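PDB 2F2L: peptidoglycan-recognition protein LC from Drosophila melanogaster, which activates the imd/Relish immune pathway in the response to lipopolysaccharide and peptidoglycan of Gram-negative bacteria, its extracellular part being an amidase-2 family domain. Local coordinates for residues Y65-G70 against V75-G80; T108-A113 against Y157-N162; S135-F138 against K143-P146. One frame throughout, in Å; residues are numbered along the deposited sequence.

In the fold
The three contacts lie in the extracellular amidase-like domain, a mixed sheet with helices packed against it. Contact 1 comes first along the chain and pairs strands 67-69 and 75-77 as a buried hairpin. Contacts 2 and 3 have centres about 18 Å from that of contact 1. In contact 2 the loop entering helix 113-128 meets residues 157-162; contact 3, whose segments fall between those of contact 2 in the chain, links edge strand 136-140 to helix 141-144. Contacts 2 and 3 touch where Phe160 CD1 lies 3.9 Å from Phe138 CE2. Helix 113-128 is touched by side chains from the segments of all three.

Contact 1 of 3, residues Y65-G70 against V75-G80; sequences YNFLIG and VYVGRG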
loop_
_atom_site.group_PDB
_atom_site.type_symbol
_atom_site.label_atom_id
_atom_site.label_comp_id
_atom_site.label_asym_id
_atom_site.label_seq_id
_atom_site.Cartn_x
_atom_site.Cartn_y
_atom_site.Cartn_z
ATOM N N TYR A 65 -0.788 12.780 -4.608
ATOM C CA TYR A 65 -1.729 13.720 -4.002
ATOM C C TYR A 65 -1.504 13.961 -2.514
ATOM O O TYR A 65 -1.004 13.112 -1.796
ATOM C CB TYR A 65 -3.169 13.239 -4.208
ATOM C CG TYR A 65 -3.449 12.711 -5.588
ATOM C CD1 TYR A 65 -3.574 13.560 -6.674
ATOM C CD2 TYR A 65 -3.576 11.352 -5.799
ATOM C CE1 TYR A 65 -3.806 13.051 -7.955
ATOM C CE2 TYR A 65 -3.806 10.843 -7.037
ATOM C CZ TYR A 65 -3.915 11.679 -8.116
ATOM O OH TYR A 65 -4.168 11.097 -9.332
ATOM N N ASN A 66 -1.912 15.139 -2.050
ATOM C CA ASN A 66 -1.837 15.436 -0.627
ATOM C C ASN A 66 -2.846 14.631 0.195
ATOM O O ASN A 66 -2.493 14.064 1.224
ATOM C CB ASN A 66 -1.974 16.932 -0.394
ATOM C CG ASN A 66 -0.833 17.703 -1.022
ATOM O OD1 ASN A 66 -0.989 18.243 -2.110
ATOM N ND2 ASN A 66 0.333 17.732 -0.351
ATOM N N PHE A 67 -4.079 14.571 -0.286
ATOM C CA PHE A 67 -5.156 13.807 0.366
ATOM C C PHE A 67 -6.000 13.209 -0.712
ATOM O O PHE A 67 -6.064 13.763 -1.798
ATOM C CB PHE A 67 -6.019 14.717 1.254
ATOM C CG PHE A 67 -5.270 15.287 2.414
ATOM C CD1 PHE A 67 -5.084 14.543 3.560
ATOM C CD2 PHE A 67 -4.699 16.546 2.336
ATOM C CE1 PHE A 67 -4.364 15.058 4.629
ATOM C CE2 PHE A 67 -3.975 17.063 3.394
ATOM C CZ PHE A 67 -3.811 16.323 4.536
ATOM N N LEU A 68 -6.617 12.069 -0.413
ATOM C CA LEU A 68 -7.571 11.422 -1.296
ATOM C C LEU A 68 -8.898 11.234 -0.542
ATOM O O LEU A 68 -8.899 10.866 0.625
ATOM C CB LEU A 68 -7.047 10.070 -1.787
ATOM C CG LEU A 68 -5.714 10.126 -2.574
ATOM C CD1 LEU A 68 -4.540 9.847 -1.656
ATOM C CD2 LEU A 68 -5.712 9.133 -3.733
ATOM N N ILE A 69 -10.014 11.477 -1.217
ATOM C CA ILE A 69 -11.336 11.406 -0.589
ATOM C C ILE A 69 -12.141 10.277 -1.202
ATOM O O ILE A 69 -12.426 10.269 -2.399
ATOM C CB ILE A 69 -12.107 12.720 -0.750
ATOM C CG1 ILE A 69 -11.168 13.928 -0.533
ATOM C CG2 ILE A 69 -13.358 12.724 0.160
ATOM C CD1 ILE A 69 -11.391 14.721 0.691
ATOM N N GLY A 70 -12.504 9.317 -0.369
ATOM C CA GLY A 70 -13.220 8.131 -0.823
ATOM C C GLY A 70 -14.732 8.274 -0.715
ATOM O O GLY A 70 -15.238 9.069 0.082
ATOM N N VAL A 75 -11.065 10.578 4.614
ATOM C CA VAL A 75 -9.916 11.244 4.015
ATOM C C VAL A 75 -8.681 10.337 4.162
ATOM O O VAL A 75 -8.285 9.988 5.282
ATOM C CB VAL A 75 -9.626 12.603 4.699
ATOM C CG1 VAL A 75 -8.448 13.322 4.026
ATOM C CG2 VAL A 75 -10.873 13.502 4.678
ATOM N N TYR A 76 -8.096 9.958 3.031
ATOM C CA TYR A 76 -6.909 9.083 2.991
ATOM C C TYR A 76 -5.686 9.974 2.866
ATOM O O TYR A 76 -5.602 10.795 1.975
ATOM C CB TYR A 76 -7.038 8.075 1.836
ATOM C CG TYR A 76 -8.142 7.113 2.153
ATOM C CD1 TYR A 76 -7.868 5.876 2.685
ATOM C CD2 TYR A 76 -9.477 7.488 2.016
ATOM C CE1 TYR A 76 -8.884 5.001 3.032
ATOM C CE2 TYR A 76 -10.507 6.628 2.368
ATOM C CZ TYR A 76 -10.203 5.386 2.891
ATOM O OH TYR A 76 -11.196 4.514 3.256
ATOM N N VAL A 77 -4.767 9.843 3.807
ATOM C CA VAL A 77 -3.586 10.676 3.811
ATOM C C VAL A 77 -2.634 10.208 2.694
ATOM O O VAL A 77 -2.240 9.032 2.641
ATOM C CB VAL A 77 -2.878 10.662 5.188
ATOM C CG1 VAL A 77 -1.672 11.592 5.167
ATOM C CG2 VAL A 77 -3.853 11.088 6.305
ATOM N N GLY A 78 -2.301 11.143 1.811
ATOM C CA GLY A 78 -1.353 10.922 0.733
ATOM C C GLY A 78 -0.030 11.488 1.199
ATOM O O GLY A 78 0.561 10.979 2.140
ATOM N N ARG A 79 0.413 12.570 0.570
ATOM C CA ARG A 79 1.626 13.259 1.008
ATOM C C ARG A 79 1.387 14.176 2.207
ATOM O O ARG A 79 2.337 14.705 2.794
ATOM C CB ARG A 79 2.206 14.073 -0.134
ATOM C CG ARG A 79 2.490 13.244 -1.361
ATOM C CD ARG A 79 3.395 13.958 -2.344
ATOM N NE ARG A 79 3.636 13.110 -3.511
ATOM C CZ ARG A 79 4.544 13.337 -4.454
ATOM N NH1 ARG A 79 5.321 14.413 -4.409
ATOM N NH2 ARG A 79 4.683 12.465 -5.450
ATOM N N GLY A 80 0.123 14.411 2.545
ATOM C CA GLY A 80 -0.216 15.213 3.714
ATOM C C GLY A 80 -0.149 16.710 3.490
ATOM O O GLY A 80 -0.020 17.183 2.359
#
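The ring of Phe67 meets the opposite strand obliquely: its CD1 lies 3.6 Å from Val75 CG1, and its far end, CZ, lies 3.8 Å from Gly80 C. The ring of Tyr76, on the other face of the hairpin, has Leu68 O at its edge, in plane, 3.7 Å from CD2. Strands 67-69 and 75-77 run antiparallel at 152°, with Leu68 and Tyr76 as the hydrogen-bonded pair, and Phe67-Val77 and Ile69-Val75 as non-hydrogen-bonded pairs. The Phe67 face carries Ile69 and Val75 against helix 113-128; Tyr76 lies on helix 40-57, its hydroxyl bonded to Asp72. Beyond the strands, Asn66 O accepts two backbone bonds, from Gly80 N at 3.0 Å in the carbonyl plane and from Gly78 N at 3.0 Å, well above that plane. With its CG anti to the carbonyl carbon (chi1 -63°), Asn66 reaches over so that ND2 donates to Gly80 O at 2.8 Å. Its amide is further held by Lys83 O and Ser99 N. The side-chain amide and main-chain carbonyl of Asn66 thus both grip Gly80, consistent with this buried residue setting the course of the chain after strand 75-77.

Contact 2 of 3, residues T108-A113 against Y157-N162; sequences TIQPSA and YASFAN. With HSQ (2-acetylamino-2-deoxy-alpha-L-idopyranose), chain D.
Ser159 meets Pro111 where the chain following on from helix 154-158 comes up against the loop that leads into helix 113-128. Its CB is directed at the other segment and lies 4.1 Å from Pro111 CG. One atom further, OG lies 3.6 Å from both Pro111 CD and Pro111 CG. The hydroxyl stands beside the backbone N, anti to the carbonyl carbon (chi1 -49°), and in this position OG is hydrogen-bonded to Ala155 O, one turn back along the chain. That bond supplies OG with a polar partner, and no hydrogen bond is made to the other segment; what it presents to the proline is a van der Waals surface. The end of Gln110 also comes near, but its NE2 stays 4.4 Å from Ser159 OG, with no hydrogen bond. Three residues on, Asn162 carries a sugar, 2-acetylamino-2-deoxy-alpha-L-idopyranose, joined by a covalent bond of 1.4 Å between ND2 and C1. This N-linked glycan marks the outer surface. Leu116 of helix 113-128 is touched by Pro111, Ser159 and Phe160 alike. Ser112 is the N-cap of that helix, so Ser159 and Phe160 touch Leu116 near its start, and Pro111 joins them from the loop that follows strand 98-102.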
loop_
_atom_site.group_PDB
_atom_site.type_symbol
_atom_site.label_atom_id
_atom_site.label_comp_id
_atom_site.label_asym_id
_atom_site.label_seq_id
_atom_site.Cartn_x
_atom_site.Cartn_y
_atom_site.Cartn_z
ATOM N N THR A 108 -19.529 11.814 -15.750
ATOM C CA THR A 108 -20.987 11.884 -15.654
ATOM C C THR A 108 -21.527 11.490 -14.281
ATOM O O THR A 108 -22.600 11.930 -13.887
ATOM C CB THR A 108 -21.669 11.006 -16.732
ATOM O OG1 THR A 108 -21.124 9.683 -16.702
ATOM C CG2 THR A 108 -21.458 11.601 -18.114
ATOM N N ILE A 109 -20.794 10.652 -13.559
ATOM C CA ILE A 109 -21.218 10.205 -12.242
ATOM C C ILE A 109 -20.830 11.252 -11.200
ATOM O O ILE A 109 -19.714 11.779 -11.226
ATOM C CB ILE A 109 -20.570 8.855 -11.891
ATOM C CG1 ILE A 109 -21.030 7.786 -12.891
ATOM C CG2 ILE A 109 -20.907 8.457 -10.443
ATOM C CD1 ILE A 109 -20.169 6.520 -12.890
ATOM N N GLN A 110 -21.756 11.556 -10.293
ATOM C CA GLN A 110 -21.500 12.531 -9.233
ATOM C C GLN A 110 -20.783 11.879 -8.060
ATOM O O GLN A 110 -20.945 10.675 -7.825
ATOM C CB GLN A 110 -22.810 13.144 -8.743
ATOM C CG GLN A 110 -23.511 13.975 -9.795
ATOM C CD GLN A 110 -24.818 14.554 -9.308
ATOM O OE1 GLN A 110 -25.894 14.070 -9.663
ATOM N NE2 GLN A 110 -24.735 15.594 -8.488
ATOM N N PRO A 111 -19.973 12.665 -7.325
ATOM C CA PRO A 111 -19.451 12.195 -6.050
ATOM C C PRO A 111 -20.575 11.946 -5.063
ATOM O O PRO A 111 -21.688 12.442 -5.260
ATOM C CB PRO A 111 -18.571 13.363 -5.572
ATOM C CG PRO A 111 -19.024 14.537 -6.350
ATOM C CD PRO A 111 -19.467 14.010 -7.658
ATOM N N SER A 112 -20.304 11.179 -4.015
ATOM C CA SER A 112 -21.335 10.897 -3.017
ATOM C C SER A 112 -21.466 12.121 -2.112
ATOM O O SER A 112 -20.572 12.951 -2.069
ATOM C CB SER A 112 -20.967 9.654 -2.213
ATOM O OG SER A 112 -19.821 9.887 -1.421
ATOM N N ALA A 113 -22.575 12.235 -1.388
ATOM C CA ALA A 113 -22.784 13.371 -0.483
ATOM C C ALA A 113 -21.732 13.390 0.624
ATOM O O ALA A 113 -21.387 14.445 1.156
ATOM C CB ALA A 113 -24.187 13.325 0.118
ATOM N N TYR A 157 -16.730 18.525 -10.598
ATOM C CA TYR A 157 -16.499 19.967 -10.467
ATOM C C TYR A 157 -17.796 20.774 -10.364
ATOM O O TYR A 157 -17.836 21.783 -9.671
ATOM C CB TYR A 157 -15.650 20.487 -11.625
ATOM C CG TYR A 157 -14.346 19.732 -11.792
ATOM C CD1 TYR A 157 -13.519 19.478 -10.698
ATOM C CD2 TYR A 157 -13.931 19.282 -13.046
ATOM C CE1 TYR A 157 -12.320 18.808 -10.846
ATOM C CE2 TYR A 157 -12.734 18.587 -13.198
ATOM C CZ TYR A 157 -11.938 18.357 -12.094
ATOM O OH TYR A 157 -10.746 17.674 -12.227
ATOM N N ALA A 158 -18.845 20.301 -11.037
ATOM C CA ALA A 158 -20.178 20.914 -10.961
ATOM C C ALA A 158 -20.736 20.896 -9.539
ATOM O O ALA A 158 -21.499 21.778 -9.159
ATOM C CB ALA A 158 -21.138 20.205 -11.909
ATOM N N SER A 159 -20.327 19.894 -8.755
ATOM C CA SER A 159 -20.752 19.760 -7.357
ATOM C C SER A 159 -20.203 20.854 -6.429
ATOM O O SER A 159 -20.766 21.095 -5.358
ATOM C CB SER A 159 -20.363 18.372 -6.821
ATOM O OG SER A 159 -20.771 17.350 -7.731
ATOM N N PHE A 160 -19.112 21.507 -6.836
ATOM C CA PHE A 160 -18.521 22.615 -6.073
ATOM C C PHE A 160 -18.810 23.990 -6.674
ATOM O O PHE A 160 -18.393 25.008 -6.132
ATOM C CB PHE A 160 -16.998 22.459 -5.997
ATOM C CG PHE A 160 -16.548 21.156 -5.432
ATOM C CD1 PHE A 160 -16.923 20.775 -4.157
ATOM C CD2 PHE A 160 -15.724 20.321 -6.168
ATOM C CE1 PHE A 160 -16.493 19.577 -3.624
ATOM C CE2 PHE A 160 -15.284 19.128 -5.648
ATOM C CZ PHE A 160 -15.662 18.751 -4.369
ATOM N N ALA A 161 -19.540 24.021 -7.780
ATOM C CA ALA A 161 -19.721 25.255 -8.558
ATOM C C ALA A 161 -20.314 26.431 -7.777
ATOM O O ALA A 161 -19.957 27.579 -8.034
ATOM C CB ALA A 161 -20.551 24.970 -9.811
ATOM N N ASN A 162 -21.199 26.152 -6.823
ATOM C CA ASN A 162 -21.789 27.210 -5.987
ATOM C C ASN A 162 -21.080 27.493 -4.656
ATOM O O ASN A 162 -21.566 28.292 -3.865
ATOM C CB ASN A 162 -23.303 26.988 -5.767
ATOM C CG ASN A 162 -23.649 25.652 -5.097
ATOM O OD1 ASN A 162 -22.777 24.853 -4.750
ATOM N ND2 ASN A 162 -24.959 25.393 -4.975
HETATM C C1 HSQ D . -25.448 25.167 -3.629
HETATM C C2 HSQ D . -25.433 25.675 -2.194
HETATM C C3 HSQ D . -26.653 25.239 -1.356
HETATM C C4 HSQ D . -27.770 24.453 -2.064
HETATM C C5 HSQ D . -27.361 23.800 -3.390
HETATM C C6 HSQ D . -27.801 22.346 -3.562
HETATM C C7 HSQ D . -23.635 25.769 -0.506
HETATM C C8 HSQ D . -24.220 25.455 0.849
HETATM N N2 HSQ D . -24.210 25.181 -1.564
HETATM O O3 HSQ D . -27.234 26.385 -0.758
HETATM O O4 HSQ D . -28.309 23.501 -1.171
HETATM O O5 HSQ D . -25.965 23.851 -3.564
HETATM O O6 HSQ D . -27.464 21.939 -4.874
HETATM O O7 HSQ D . -22.658 26.523 -0.613
#

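Contact 3 of 3, residues S135-F138 against K143-P146; sequences SYRF and KLMP
With its CG opposite the backbone N (chi1 165°) and the chain extended from CG to NE, Arg137 carries its guanidinium away from strand 136-140 to Lys143 and Leu144 at the end of helix 141-144. Lys143 also starts with CG anti to its backbone N (chi1 168°), but bends at its last torsion (chi4 145°), turning the ammonium aside. NH2 of Arg137 meets the methylenes of Lys143 and not its ammonium: Arg137 NH2 lies 3.7 Å from Lys143 CE and 4.1 Å from Lys143 CD. The like charges stay apart, with Arg137 NH2 and Lys143 NZ separated by 4.9 Å. Lys143 NZ is instead hydrogen-bonded to the main-chain O of Ser167, the last residue of the chain, which Arg137 also touches. A carboxylate there would probably ease the nearness of the two cations. Leu144 runs past Arg137 in the opposite direction, and its CD2 comes to 4.1 Å from Arg137 NH2. No hydrogen bond joins the two segments, so the contact rests on van der Waals touch at the surface. Within the fold, Arg137 pairs by backbone bonds with Gly25 and Val27 of strand 24-31. Tyr136 and Phe138 pack on helix 113-128, while Leu144 reaches Ile28 of strand 24-31 and Tyr93 of helix 91-94. The contact thus bridges the edge strand of the sheet and the short helix that directly follows it.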
loop_
_atom_site.group_PDB
_atom_site.type_symbol
_atom_site.label_atom_id
_atom_site.label_comp_id
_atom_site.label_asym_id
_atom_site.label_seq_id
_atom_site.Cartn_x
_atom_site.Cartn_y
_atom_site.Cartn_z
ATOM N N SER A 135 -8.133 33.062 2.608
ATOM C CA SER A 135 -8.704 33.523 1.347
ATOM C C SER A 135 -8.358 32.607 0.186
ATOM O O SER A 135 -8.153 33.072 -0.923
ATOM C CB SER A 135 -8.183 34.927 1.039
ATOM O OG SER A 135 -6.798 34.850 0.751
ATOM N N TYR A 136 -8.293 31.302 0.436
ATOM C CA TYR A 136 -7.894 30.346 -0.605
ATOM C C TYR A 136 -8.888 30.287 -1.758
ATOM O O TYR A 136 -10.086 30.536 -1.592
ATOM C CB TYR A 136 -7.750 28.930 -0.042
ATOM C CG TYR A 136 -9.054 28.300 0.414
ATOM C CD1 TYR A 136 -9.771 27.450 -0.418
ATOM C CD2 TYR A 136 -9.569 28.552 1.690
ATOM C CE1 TYR A 136 -10.969 26.883 -0.006
ATOM C CE2 TYR A 136 -10.762 27.985 2.110
ATOM C CZ TYR A 136 -11.463 27.153 1.260
ATOM O OH TYR A 136 -12.648 26.574 1.689
ATOM N N ARG A 137 -8.363 29.910 -2.914
ATOM C CA ARG A 137 -9.159 29.499 -4.046
ATOM C C ARG A 137 -9.172 27.956 -4.140
ATOM O O ARG A 137 -8.126 27.299 -4.011
ATOM C CB ARG A 137 -8.558 30.134 -5.296
ATOM C CG ARG A 137 -9.017 29.556 -6.593
ATOM C CD ARG A 137 -8.284 30.238 -7.756
ATOM N NE ARG A 137 -8.704 29.684 -9.041
ATOM C CZ ARG A 137 -8.053 29.825 -10.187
ATOM N NH1 ARG A 137 -6.894 30.479 -10.236
ATOM N NH2 ARG A 137 -8.564 29.275 -11.286
ATOM N N PHE A 138 -10.362 27.389 -4.340
ATOM C CA PHE A 138 -10.546 25.952 -4.598
ATOM C C PHE A 138 -10.950 25.855 -6.070
ATOM O O PHE A 138 -11.886 26.539 -6.512
ATOM C CB PHE A 138 -11.626 25.410 -3.652
ATOM C CG PHE A 138 -11.839 23.900 -3.692
ATOM C CD1 PHE A 138 -10.816 23.012 -4.014
ATOM C CD2 PHE A 138 -13.077 23.377 -3.342
ATOM C CE1 PHE A 138 -11.039 21.636 -4.033
ATOM C CE2 PHE A 138 -13.310 21.995 -3.358
ATOM C CZ PHE A 138 -12.280 21.122 -3.694
ATOM N N LYS A 143 -9.659 23.225 -15.157
ATOM C CA LYS A 143 -9.718 24.660 -15.444
ATOM C C LYS A 143 -8.296 25.195 -15.620
ATOM O O LYS A 143 -8.035 26.004 -16.499
ATOM C CB LYS A 143 -10.458 25.405 -14.322
ATOM C CG LYS A 143 -10.331 26.932 -14.370
ATOM C CD LYS A 143 -11.517 27.650 -13.703
ATOM C CE LYS A 143 -11.327 29.175 -13.723
ATOM N NZ LYS A 143 -12.610 29.948 -13.900
ATOM N N LEU A 144 -7.374 24.706 -14.796
ATOM C CA LEU A 144 -5.979 25.143 -14.833
ATOM C C LEU A 144 -5.256 24.660 -16.092
ATOM O O LEU A 144 -4.431 25.377 -16.660
ATOM C CB LEU A 144 -5.240 24.644 -13.577
ATOM C CG LEU A 144 -5.699 25.230 -12.243
ATOM C CD1 LEU A 144 -4.961 24.555 -11.074
ATOM C CD2 LEU A 144 -5.492 26.739 -12.205
ATOM N N MET A 145 -5.568 23.436 -16.515
ATOM C CA MET A 145 -4.964 22.828 -17.701
ATOM C C MET A 145 -6.073 22.167 -18.502
ATOM O O MET A 145 -6.295 20.961 -18.383
ATOM C CB MET A 145 -3.892 21.804 -17.295
ATOM C CG MET A 145 -2.689 22.431 -16.607
ATOM S SD MET A 145 -1.382 21.264 -16.124
ATOM C CE MET A 145 -0.265 22.362 -15.304
ATOM N N PRO A 146 -6.797 22.968 -19.305
ATOM C CA PRO A 146 -7.924 22.490 -20.118
ATOM C C PRO A 146 -7.598 21.367 -21.095
ATOM O O PRO A 146 -8.487 20.588 -21.441
ATOM C CB PRO A 146 -8.349 23.742 -20.889
ATOM C CG PRO A 146 -7.870 24.876 -20.053
ATOM C CD PRO A 146 -6.588 24.416 -19.478
#